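Local coordinates for protein SVS_variant_AS1 (Streptomyces sp. CWA1, PDB 6TJA) that probably cyclises geranylgeranyl diphosphate to the diterpene spiroviolene, as an engineered ancestral-type class I terpene cyclase, at residues A113-S118 against Q145-V150; H153-S158 against R182-G187; D270-R275 against W352-A357. One frame throughout, in Å; residues are numbered along the deposited sequence.

All three contacts show an all-helical chain closing one loop after another. From the N terminus, contact 1 brings the end of helix 100-115 back to the start of helix 143-169, closing a loop of 26 residues that contains helix 126-140. Contact 2 follows further along helix 143-169, where the chain returns after 23 residues with the end of helix 175-185. Contact 3 closes the longest loop, 76 residues, laying the C-terminal tail on helix 258-283. The loops run in series, neither nesting nor crossing. Contacts 1 and 2 share a helix and touch through Leu114 and His153; contact 3 does not touch the others, its nearest atoms being about 5 Å from contact 2.

Contact 1: residues A113-S118 against Q145-V150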
loop_
_atom_site.group_PDB
_atom_site.type_symbol
_atom_site.label_atom_id
_atom_site.label_comp_id
_atom_site.label_asym_id
_atom_site.label_seq_id
_atom_site.Cartn_x
_atom_site.Cartn_y
_atom_site.Cartn_z
ATOM N N ALA A 113 10.442 7.967 -0.586
ATOM C CA ALA A 113 11.118 8.656 -1.716
ATOM C C ALA A 113 10.203 8.735 -2.940
ATOM O O ALA A 113 10.249 9.770 -3.661
ATOM C CB ALA A 113 12.399 7.936 -2.051
ATOM N N LEU A 114 9.425 7.675 -3.188
ATOM C CA LEU A 114 8.479 7.596 -4.335
ATOM C C LEU A 114 7.349 8.619 -4.143
ATOM O O LEU A 114 6.909 9.168 -5.145
ATOM C CB LEU A 114 7.925 6.171 -4.444
ATOM C CG LEU A 114 6.882 5.947 -5.532
ATOM C CD1 LEU A 114 7.422 6.331 -6.919
ATOM C CD2 LEU A 114 6.404 4.495 -5.528
ATOM N N GLU A 115 6.921 8.847 -2.897
ATOM C CA GLU A 115 5.749 9.684 -2.545
ATOM C C GLU A 115 6.160 11.132 -2.240
ATOM O O GLU A 115 5.296 11.993 -2.342
ATOM C CB GLU A 115 5.038 9.108 -1.318
ATOM C CG GLU A 115 4.473 7.732 -1.595
ATOM C CD GLU A 115 3.472 7.166 -0.610
ATOM O OE1 GLU A 115 2.554 7.909 -0.198
ATOM O OE2 GLU A 115 3.579 5.947 -0.323
ATOM N N ALA A 116 7.404 11.355 -1.896
ATOM C CA ALA A 116 7.900 12.657 -1.535
ATOM C C ALA A 116 9.149 13.020 -2.289
ATOM O O ALA A 116 10.172 12.492 -2.039
ATOM C CB ALA A 116 8.172 12.680 -0.059
ATOM N N PRO A 117 9.048 13.951 -3.209
ATOM C CA PRO A 117 10.144 14.433 -4.041
ATOM C C PRO A 117 11.235 15.126 -3.258
ATOM O O PRO A 117 12.335 15.135 -3.710
ATOM C CB PRO A 117 9.468 15.405 -4.997
ATOM C CG PRO A 117 8.058 15.096 -4.933
ATOM C CD PRO A 117 7.775 14.555 -3.581
ATOM N N SER A 118 10.916 15.668 -2.101
ATOM C CA SER A 118 11.915 16.356 -1.235
ATOM C C SER A 118 12.789 15.330 -0.492
ATOM O O SER A 118 13.860 15.704 0.019
ATOM C CB SER A 118 11.251 17.324 -0.287
ATOM O OG SER A 118 10.230 16.698 0.479
ATOM N N GLN A 145 -3.595 8.652 -11.165
ATOM C CA GLN A 145 -2.851 7.507 -11.748
ATOM C C GLN A 145 -1.551 7.310 -10.968
ATOM O O GLN A 145 -1.196 6.146 -10.715
ATOM C CB GLN A 145 -2.553 7.725 -13.222
ATOM C CG GLN A 145 -3.794 7.733 -14.097
ATOM C CD GLN A 145 -3.431 8.218 -15.481
ATOM O OE1 GLN A 145 -2.807 9.276 -15.637
ATOM N NE2 GLN A 145 -3.770 7.417 -16.482
ATOM N N VAL A 146 -0.876 8.403 -10.608
ATOM C CA VAL A 146 0.356 8.353 -9.767
ATOM C C VAL A 146 0.029 7.639 -8.438
ATOM O O VAL A 146 0.815 6.760 -8.038
ATOM C CB VAL A 146 0.988 9.739 -9.577
ATOM C CG1 VAL A 146 2.071 9.729 -8.519
ATOM C CG2 VAL A 146 1.554 10.271 -10.890
ATOM N N ARG A 147 -1.110 7.914 -7.809
ATOM C CA ARG A 147 -1.429 7.272 -6.515
ATOM C C ARG A 147 -1.706 5.789 -6.747
ATOM O O ARG A 147 -1.313 4.990 -5.901
ATOM C CB ARG A 147 -2.609 7.937 -5.815
ATOM C CG ARG A 147 -2.282 9.285 -5.191
ATOM C CD ARG A 147 -1.136 9.308 -4.192
ATOM N NE ARG A 147 -1.439 8.690 -2.912
ATOM C CZ ARG A 147 -0.535 8.473 -1.956
ATOM N NH1 ARG A 147 0.730 8.803 -2.160
ATOM N NH2 ARG A 147 -0.905 7.937 -0.804
ATOM N N ARG A 148 -2.362 5.439 -7.845
ATOM C CA ARG A 148 -2.601 4.024 -8.196
ATOM C C ARG A 148 -1.236 3.333 -8.274
ATOM O O ARG A 148 -1.134 2.224 -7.720
ATOM C CB ARG A 148 -3.429 3.902 -9.479
ATOM C CG ARG A 148 -4.864 4.396 -9.335
ATOM C CD ARG A 148 -5.625 4.381 -10.651
ATOM N NE ARG A 148 -6.982 4.886 -10.519
ATOM C CZ ARG A 148 -7.886 4.967 -11.506
ATOM N NH1 ARG A 148 -7.612 4.539 -12.728
ATOM N NH2 ARG A 148 -9.089 5.440 -11.251
ATOM N N PHE A 149 -0.220 3.994 -8.847
ATOM C CA PHE A 149 1.135 3.397 -9.014
ATOM C C PHE A 149 1.825 3.268 -7.639
ATOM O O PHE A 149 2.372 2.173 -7.307
ATOM C CB PHE A 149 2.009 4.161 -10.009
ATOM C CG PHE A 149 3.382 3.550 -10.113
ATOM C CD1 PHE A 149 3.584 2.389 -10.840
ATOM C CD2 PHE A 149 4.453 4.070 -9.391
ATOM C CE1 PHE A 149 4.828 1.768 -10.865
ATOM C CE2 PHE A 149 5.698 3.453 -9.425
ATOM C CZ PHE A 149 5.881 2.310 -10.161
ATOM N N VAL A 150 1.764 4.350 -6.856
ATOM C CA VAL A 150 2.384 4.440 -5.513
ATOM C C VAL A 150 1.852 3.277 -4.670
ATOM O O VAL A 150 2.646 2.628 -3.968
ATOM C CB VAL A 150 2.093 5.806 -4.861
ATOM C CG1 VAL A 150 2.343 5.783 -3.370
ATOM C CG2 VAL A 150 2.867 6.934 -5.523
HETATM O O HOH W 1 1.186 6.964 1.622
#
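Leu114 and Val150 carry the apolar half of this contact, a small example of a helix end that meets its neighbour through apolar and charged side chains side by side. The two side chains slide past each other in opposite directions, Leu114 CG lying 4.1 Å from Val150 CG2, while Leu114 CD2 drops to 4.0 Å from Val150 CA. With CG anti to the backbone N (chi1 177°), Leu114 also sends CD2 to within 4.1 Å of CE2 of Phe149, whose ring stands edge-to-face with Phe137 and with the engineered Phe79.

Beside this patch, Glu115 lays its carboxylate against a methyl: its CD is 3.3 Å from Val150 CG1, a tight approach that bridges the apolar and polar halves.

The charged half is a salt bridge. Arg147 starts away from helix 100-115, but bends at chi2 and chi3 to bring its guanidinium back, and NH1 donates to Glu115 OE1 over 2.8 Å. The N-H points nearly straight at the oxygen (166°). Glu115 OE1 lies in the guanidinium plane, whereas NH1 stands above the carboxylate plane, the two flat groups being turned 65° apart. A water lies between the same OE1 and Arg147 NH2, its bond to NH2 being weak. Gln111 binds the other oxygen, OE2.

Just beyond, Ala116 leaves the helix and packs on Trp352 of the second subunit. The arrangement belongs to the helical bundle of the class I terpene synthase fold, here at its dimer-facing side.

Contact 2: residues H153-S158 against R182-G187; sequences HRAWLS and RLLSAG
Trp156 and Leu184 meet almost backbone to backbone, their CA atoms 4.5 Å apart, where helix 143-169 passes the end of helix 175-185 in the class I terpene synthase fold. Helix 175-185 breaks here and restarts as helix 188-192, consistent with the interrupted helix found beside the active site in this family.

The close-packed part surrounds the Leu184 carbonyl. Its oxygen receives a CA-H...O contact from Trp156 at 3.2 Å between CA and O, with an angle of 150° at the hydrogen. The same oxygen lies at the edge of the indole, near its plane, 3.3 Å from Trp156 CD1. A chi1 of 155°, some way from exactly anti, swings the pyrrole side of Trp156 past Leu184 to the helix break, and CD1 comes to 3.5 Å from Gly187 CA. Gly187 takes a positive phi of 85° as the chain turns and also occupies the N-cap position of the following helix. Leu157 CD2 lies over one face of the indole, toward the rim, and the ring is also packed against Trp82 and the engineered Leu83 from helix 70-91.

The more open flank is that of the Leu184 side chain, which is partly exposed and borders a bound PEG fragment, probably from the crystallisation liquor. There Ala155 CB faces Leu184 CD2 at 3.9 Å, and Leu184 CB rests 3.5 Å from the carbonyl oxygen of Ala155. Ala155 and the partly exposed Ser158 pack on Arg154 of the second subunit.

Next to CD1 on the same pyrrole edge, in the ring plane, a water accepts from Trp156 NE1 at 3.0 Å and donates to Ser185 O at 2.7 Å.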
loop_
_atom_site.group_PDB
_atom_site.type_symbol
_atom_site.label_atom_id
_atom_site.label_comp_id
_atom_site.label_asym_id
_atom_site.label_seq_id
_atom_site.Cartn_x
_atom_site.Cartn_y
_atom_site.Cartn_z
ATOM N N HIS A 153 3.013 -0.157 -5.737
ATOM C CA HIS A 153 4.386 -0.203 -5.326
ATOM C C HIS A 153 4.569 -0.636 -3.878
ATOM O O HIS A 153 5.382 -1.448 -3.599
ATOM C CB HIS A 153 5.012 1.148 -5.569
ATOM C CG HIS A 153 6.497 1.169 -5.520
ATOM N ND1 HIS A 153 7.196 1.362 -4.359
ATOM C CD2 HIS A 153 7.416 1.122 -6.503
ATOM C CE1 HIS A 153 8.479 1.408 -4.626
ATOM N NE2 HIS A 153 8.638 1.268 -5.918
ATOM N N ARG A 154 3.792 -0.077 -2.973
ATOM C CA ARG A 154 3.874 -0.481 -1.605
ATOM C C ARG A 154 3.386 -1.911 -1.482
ATOM O O ARG A 154 3.902 -2.633 -0.718
ATOM C CB ARG A 154 3.107 0.425 -0.640
ATOM C CG ARG A 154 3.262 -0.055 0.795
ATOM C CD ARG A 154 2.967 0.894 1.928
ATOM N NE ARG A 154 2.105 1.921 1.492
ATOM C CZ ARG A 154 2.344 3.205 1.495
ATOM N NH1 ARG A 154 3.397 3.731 2.022
ATOM N NH2 ARG A 154 1.428 3.958 1.013
ATOM N N ALA A 155 2.408 -2.294 -2.277
ATOM C CA ALA A 155 1.857 -3.668 -2.225
ATOM C C ALA A 155 2.971 -4.666 -2.580
ATOM O O ALA A 155 3.136 -5.637 -1.826
ATOM C CB ALA A 155 0.642 -3.787 -3.107
ATOM N N TRP A 156 3.767 -4.367 -3.625
ATOM C CA TRP A 156 4.899 -5.219 -4.066
ATOM C C TRP A 156 5.968 -5.302 -2.965
ATOM O O TRP A 156 6.439 -6.438 -2.653
ATOM C CB TRP A 156 5.459 -4.719 -5.400
ATOM C CG TRP A 156 6.891 -5.089 -5.615
ATOM C CD1 TRP A 156 7.398 -6.341 -5.776
ATOM C CD2 TRP A 156 8.011 -4.188 -5.693
ATOM N NE1 TRP A 156 8.751 -6.289 -5.907
ATOM C CE2 TRP A 156 9.158 -4.981 -5.878
ATOM C CE3 TRP A 156 8.156 -2.805 -5.599
ATOM C CZ2 TRP A 156 10.428 -4.430 -5.995
ATOM C CZ3 TRP A 156 9.412 -2.264 -5.697
ATOM C CH2 TRP A 156 10.531 -3.073 -5.863
ATOM N N LEU A 157 6.345 -4.171 -2.364
ATOM C CA LEU A 157 7.331 -4.155 -1.262
ATOM C C LEU A 157 6.841 -5.010 -0.083
ATOM O O LEU A 157 7.687 -5.733 0.422
ATOM C CB LEU A 157 7.656 -2.728 -0.838
ATOM C CG LEU A 157 8.430 -1.901 -1.868
ATOM C CD1 LEU A 157 8.521 -0.449 -1.421
ATOM C CD2 LEU A 157 9.811 -2.475 -2.105
ATOM N N SER A 158 5.563 -4.952 0.317
ATOM C CA SER A 158 4.965 -5.810 1.386
ATOM C C SER A 158 5.079 -7.298 1.047
ATOM O O SER A 158 5.183 -8.108 1.962
ATOM C CB SER A 158 3.529 -5.480 1.645
ATOM O OG SER A 158 3.436 -4.120 2.010
ATOM N N ARG A 182 3.095 -14.094 -3.423
ATOM C CA ARG A 182 3.702 -14.022 -4.759
ATOM C C ARG A 182 2.879 -13.086 -5.653
ATOM O O ARG A 182 3.450 -12.463 -6.556
ATOM C CB ARG A 182 3.806 -15.462 -5.256
ATOM C CG ARG A 182 4.560 -15.622 -6.559
ATOM C CD ARG A 182 6.030 -15.298 -6.396
ATOM N NE ARG A 182 6.664 -15.549 -7.679
ATOM C CZ ARG A 182 7.722 -14.903 -8.131
ATOM N NH1 ARG A 182 8.271 -13.937 -7.417
ATOM N NH2 ARG A 182 8.194 -15.213 -9.319
ATOM N N LEU A 183 1.582 -12.984 -5.406
ATOM C CA LEU A 183 0.709 -11.995 -6.067
ATOM C C LEU A 183 1.380 -10.629 -5.910
ATOM O O LEU A 183 1.343 -9.843 -6.837
ATOM C CB LEU A 183 -0.649 -12.068 -5.378
ATOM C CG LEU A 183 -1.832 -11.299 -5.971
ATOM C CD1 LEU A 183 -2.170 -11.733 -7.399
ATOM C CD2 LEU A 183 -3.038 -11.534 -5.060
ATOM N N LEU A 184 2.022 -10.403 -4.775
ATOM C CA LEU A 184 2.671 -9.118 -4.443
ATOM C C LEU A 184 4.157 -9.115 -4.836
ATOM O O LEU A 184 4.601 -8.116 -5.428
ATOM C CB LEU A 184 2.458 -8.904 -2.944
ATOM C CG LEU A 184 1.007 -8.740 -2.491
ATOM C CD1 LEU A 184 0.963 -8.339 -1.024
ATOM C CD2 LEU A 184 0.281 -7.688 -3.349
ATOM N N SER A 185 4.925 -10.142 -4.430
ATOM C CA SER A 185 6.412 -10.136 -4.391
ATOM C C SER A 185 7.004 -10.216 -5.800
ATOM O O SER A 185 8.166 -9.810 -5.986
ATOM C CB SER A 185 6.937 -11.244 -3.551
ATOM O OG SER A 185 6.599 -12.497 -4.115
ATOM N N ALA A 186 6.251 -10.721 -6.769
ATOM C CA ALA A 186 6.740 -10.859 -8.165
ATOM C C ALA A 186 6.669 -9.532 -8.928
ATOM O O ALA A 186 7.171 -9.536 -10.007
ATOM C CB ALA A 186 6.010 -11.960 -8.905
ATOM N N GLY A 187 6.121 -8.436 -8.388
ATOM C CA GLY A 187 6.199 -7.097 -9.019
ATOM C C GLY A 187 5.127 -6.781 -10.076
ATOM O O GLY A 187 5.275 -5.738 -10.803
HETATM O O HOH W 2 10.462 -8.640 -6.652
#

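Contact 3: residues D270-R275 against W352-A357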
loop_
_atom_site.group_PDB
_atom_site.type_symbol
_atom_site.label_atom_id
_atom_site.label_comp_id
_atom_site.label_asym_id
_atom_site.label_seq_id
_atom_site.Cartn_x
_atom_site.Cartn_y
_atom_site.Cartn_z
ATOM N N ASP A 270 -3.179 -22.736 -15.338
ATOM C CA ASP A 270 -4.119 -22.822 -16.475
ATOM C C ASP A 270 -5.557 -22.600 -15.974
ATOM O O ASP A 270 -6.319 -21.894 -16.638
ATOM C CB ASP A 270 -3.942 -24.152 -17.195
ATOM C CG ASP A 270 -2.705 -24.252 -18.074
ATOM O OD1 ASP A 270 -1.944 -23.269 -18.179
ATOM O OD2 ASP A 270 -2.507 -25.337 -18.622
ATOM N N ARG A 271 -5.911 -23.144 -14.816
ATOM C CA ARG A 271 -7.255 -22.932 -14.241
ATOM C C ARG A 271 -7.456 -21.419 -14.037
ATOM O O ARG A 271 -8.530 -20.911 -14.386
ATOM C CB ARG A 271 -7.406 -23.782 -12.977
ATOM C CG ARG A 271 -8.701 -23.487 -12.242
ATOM C CD ARG A 271 -8.890 -24.193 -10.919
ATOM N NE ARG A 271 -8.672 -25.632 -10.957
ATOM C CZ ARG A 271 -9.335 -26.510 -10.205
ATOM N NH1 ARG A 271 -10.332 -26.120 -9.452
ATOM N NH2 ARG A 271 -9.034 -27.788 -10.254
ATOM N N ILE A 272 -6.453 -20.703 -13.517
ATOM C CA ILE A 272 -6.562 -19.247 -13.222
ATOM C C ILE A 272 -6.674 -18.482 -14.551
ATOM O O ILE A 272 -7.509 -17.569 -14.628
ATOM C CB ILE A 272 -5.394 -18.747 -12.357
ATOM C CG1 ILE A 272 -5.373 -19.423 -10.990
ATOM C CG2 ILE A 272 -5.448 -17.240 -12.205
ATOM C CD1 ILE A 272 -4.083 -19.198 -10.218
ATOM N N LEU A 273 -5.914 -18.854 -15.582
ATOM C CA LEU A 273 -6.017 -18.156 -16.892
ATOM C C LEU A 273 -7.408 -18.380 -17.503
ATOM O O LEU A 273 -7.963 -17.427 -18.006
ATOM C CB LEU A 273 -4.917 -18.620 -17.841
ATOM C CG LEU A 273 -4.898 -17.878 -19.172
ATOM C CD1 LEU A 273 -4.903 -16.368 -18.957
ATOM C CD2 LEU A 273 -3.687 -18.300 -19.961
ATOM N N LEU A 274 -7.976 -19.575 -17.400
ATOM C CA LEU A 274 -9.362 -19.860 -17.877
ATOM C C LEU A 274 -10.394 -18.986 -17.146
ATOM O O LEU A 274 -11.312 -18.466 -17.802
ATOM C CB LEU A 274 -9.679 -21.341 -17.666
ATOM C CG LEU A 274 -9.881 -22.152 -18.946
ATOM C CD1 LEU A 274 -8.785 -21.897 -19.975
ATOM C CD2 LEU A 274 -9.944 -23.627 -18.607
ATOM N N ARG A 275 -10.287 -18.846 -15.830
ATOM C CA ARG A 275 -11.220 -17.960 -15.123
ATOM C C ARG A 275 -10.982 -16.518 -15.606
ATOM O O ARG A 275 -11.956 -15.834 -15.854
ATOM C CB ARG A 275 -11.107 -18.134 -13.614
ATOM C CG ARG A 275 -12.005 -17.174 -12.856
ATOM C CD ARG A 275 -13.462 -17.240 -13.256
ATOM N NE ARG A 275 -14.212 -16.259 -12.491
ATOM C CZ ARG A 275 -15.384 -15.754 -12.846
ATOM N NH1 ARG A 275 -15.980 -16.135 -13.956
ATOM N NH2 ARG A 275 -15.954 -14.844 -12.098
ATOM N N TRP A 352 -12.664 -15.955 -4.201
ATOM C CA TRP A 352 -13.587 -14.854 -4.579
ATOM C C TRP A 352 -13.413 -14.474 -6.058
ATOM O O TRP A 352 -14.333 -13.839 -6.612
ATOM C CB TRP A 352 -13.425 -13.647 -3.649
ATOM C CG TRP A 352 -12.122 -12.925 -3.773
ATOM C CD1 TRP A 352 -10.946 -13.211 -3.137
ATOM C CD2 TRP A 352 -11.874 -11.774 -4.590
ATOM N NE1 TRP A 352 -9.990 -12.311 -3.498
ATOM C CE2 TRP A 352 -10.533 -11.421 -4.392
ATOM C CE3 TRP A 352 -12.652 -11.025 -5.469
ATOM C CZ2 TRP A 352 -9.953 -10.350 -5.062
ATOM C CZ3 TRP A 352 -12.089 -9.940 -6.099
ATOM C CH2 TRP A 352 -10.757 -9.622 -5.909
ATOM N N TRP A 353 -12.329 -14.869 -6.735
ATOM C CA TRP A 353 -12.249 -14.605 -8.202
ATOM C C TRP A 353 -13.377 -15.302 -8.976
ATOM O O TRP A 353 -13.641 -14.883 -10.099
ATOM C CB TRP A 353 -10.915 -15.013 -8.793
ATOM C CG TRP A 353 -9.736 -14.287 -8.251
ATOM C CD1 TRP A 353 -9.697 -13.103 -7.582
ATOM C CD2 TRP A 353 -8.383 -14.758 -8.327
ATOM N NE1 TRP A 353 -8.403 -12.808 -7.228
ATOM C CE2 TRP A 353 -7.576 -13.795 -7.684
ATOM C CE3 TRP A 353 -7.784 -15.888 -8.900
ATOM C CZ2 TRP A 353 -6.187 -13.930 -7.599
ATOM C CZ3 TRP A 353 -6.422 -16.038 -8.780
ATOM C CH2 TRP A 353 -5.639 -15.064 -8.146
ATOM N N TRP A 354 -13.969 -16.358 -8.418
ATOM C CA TRP A 354 -15.008 -17.208 -9.061
ATOM C C TRP A 354 -16.416 -16.876 -8.552
ATOM O O TRP A 354 -17.320 -17.608 -8.958
ATOM C CB TRP A 354 -14.710 -18.692 -8.792
ATOM C CG TRP A 354 -13.621 -19.267 -9.632
ATOM C CD1 TRP A 354 -13.759 -19.878 -10.852
ATOM C CD2 TRP A 354 -12.213 -19.273 -9.330
ATOM N NE1 TRP A 354 -12.534 -20.273 -11.332
ATOM C CE2 TRP A 354 -11.567 -19.926 -10.416
ATOM C CE3 TRP A 354 -11.439 -18.792 -8.263
ATOM C CZ2 TRP A 354 -10.189 -20.123 -10.429
ATOM C CZ3 TRP A 354 -10.077 -18.975 -8.288
ATOM C CH2 TRP A 354 -9.461 -19.637 -9.356
ATOM N N ASP A 355 -16.569 -15.894 -7.649
ATOM C CA ASP A 355 -17.851 -15.528 -6.992
ATOM C C ASP A 355 -18.494 -14.373 -7.772
ATOM O O ASP A 355 -18.202 -13.230 -7.453
ATOM C CB ASP A 355 -17.579 -15.191 -5.526
ATOM C CG ASP A 355 -18.808 -14.856 -4.706
ATOM O OD1 ASP A 355 -19.859 -14.631 -5.323
ATOM O OD2 ASP A 355 -18.694 -14.844 -3.443
ATOM N N ASP A 356 -19.337 -14.653 -8.759
ATOM C CA ASP A 356 -19.893 -13.618 -9.680
ATOM C C ASP A 356 -20.845 -12.658 -8.955
ATOM O O ASP A 356 -20.937 -11.472 -9.368
ATOM C CB ASP A 356 -20.533 -14.266 -10.908
ATOM C CG ASP A 356 -19.476 -14.739 -11.904
ATOM O OD1 ASP A 356 -18.529 -13.928 -12.206
ATOM O OD2 ASP A 356 -19.572 -15.919 -12.337
ATOM N N ALA A 357 -21.474 -13.095 -7.873
ATOM C CA ALA A 357 -22.407 -12.235 -7.114
ATOM C C ALA A 357 -21.613 -11.119 -6.422
ATOM O O ALA A 357 -22.145 -10.007 -6.242
ATOM C CB ALA A 357 -23.201 -13.067 -6.134
HETATM O O HOH W 3 -11.439 -21.741 -13.802
#
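Arg275 runs along one face of the Trp354 indole, the two side chains passing in opposite directions, before its charged end reaches the backbone beyond, an instance of one long side chain serving apolar and polar partners in turn. Its CB lies 3.4 Å from Trp354 NE1. CG sits over the ring face in a CH-pi contact, 3.7 Å from the centroid of the five-membered ring of Trp354 and 18° off its normal. A bend at chi2 (55°) keeps CD on that side, over the rim, 3.6 Å from Trp354 CD1.

Here the C-terminal tail, after the last helix of the terpene synthase bundle, folds back along helix 258-283. Ile272 meets the neighbouring indole on this seam, its CG2 being 3.8 Å from Trp353 CZ3, while Trp353 NE1 is hydrogen-bonded to Glu218.

Past CD, Arg275 grips one carbonyl oxygen side-on: NE donates to Trp353 O at 2.8 Å, and NH2 to the same atom at 3.1 Å, with the oxygen in the guanidinium plane. NH2 also forms a salt bridge with Asp356 OD1 at 2.7 Å, met from above the carboxylate plane; Arg282 shares that oxygen. NH1 turns to Glu278.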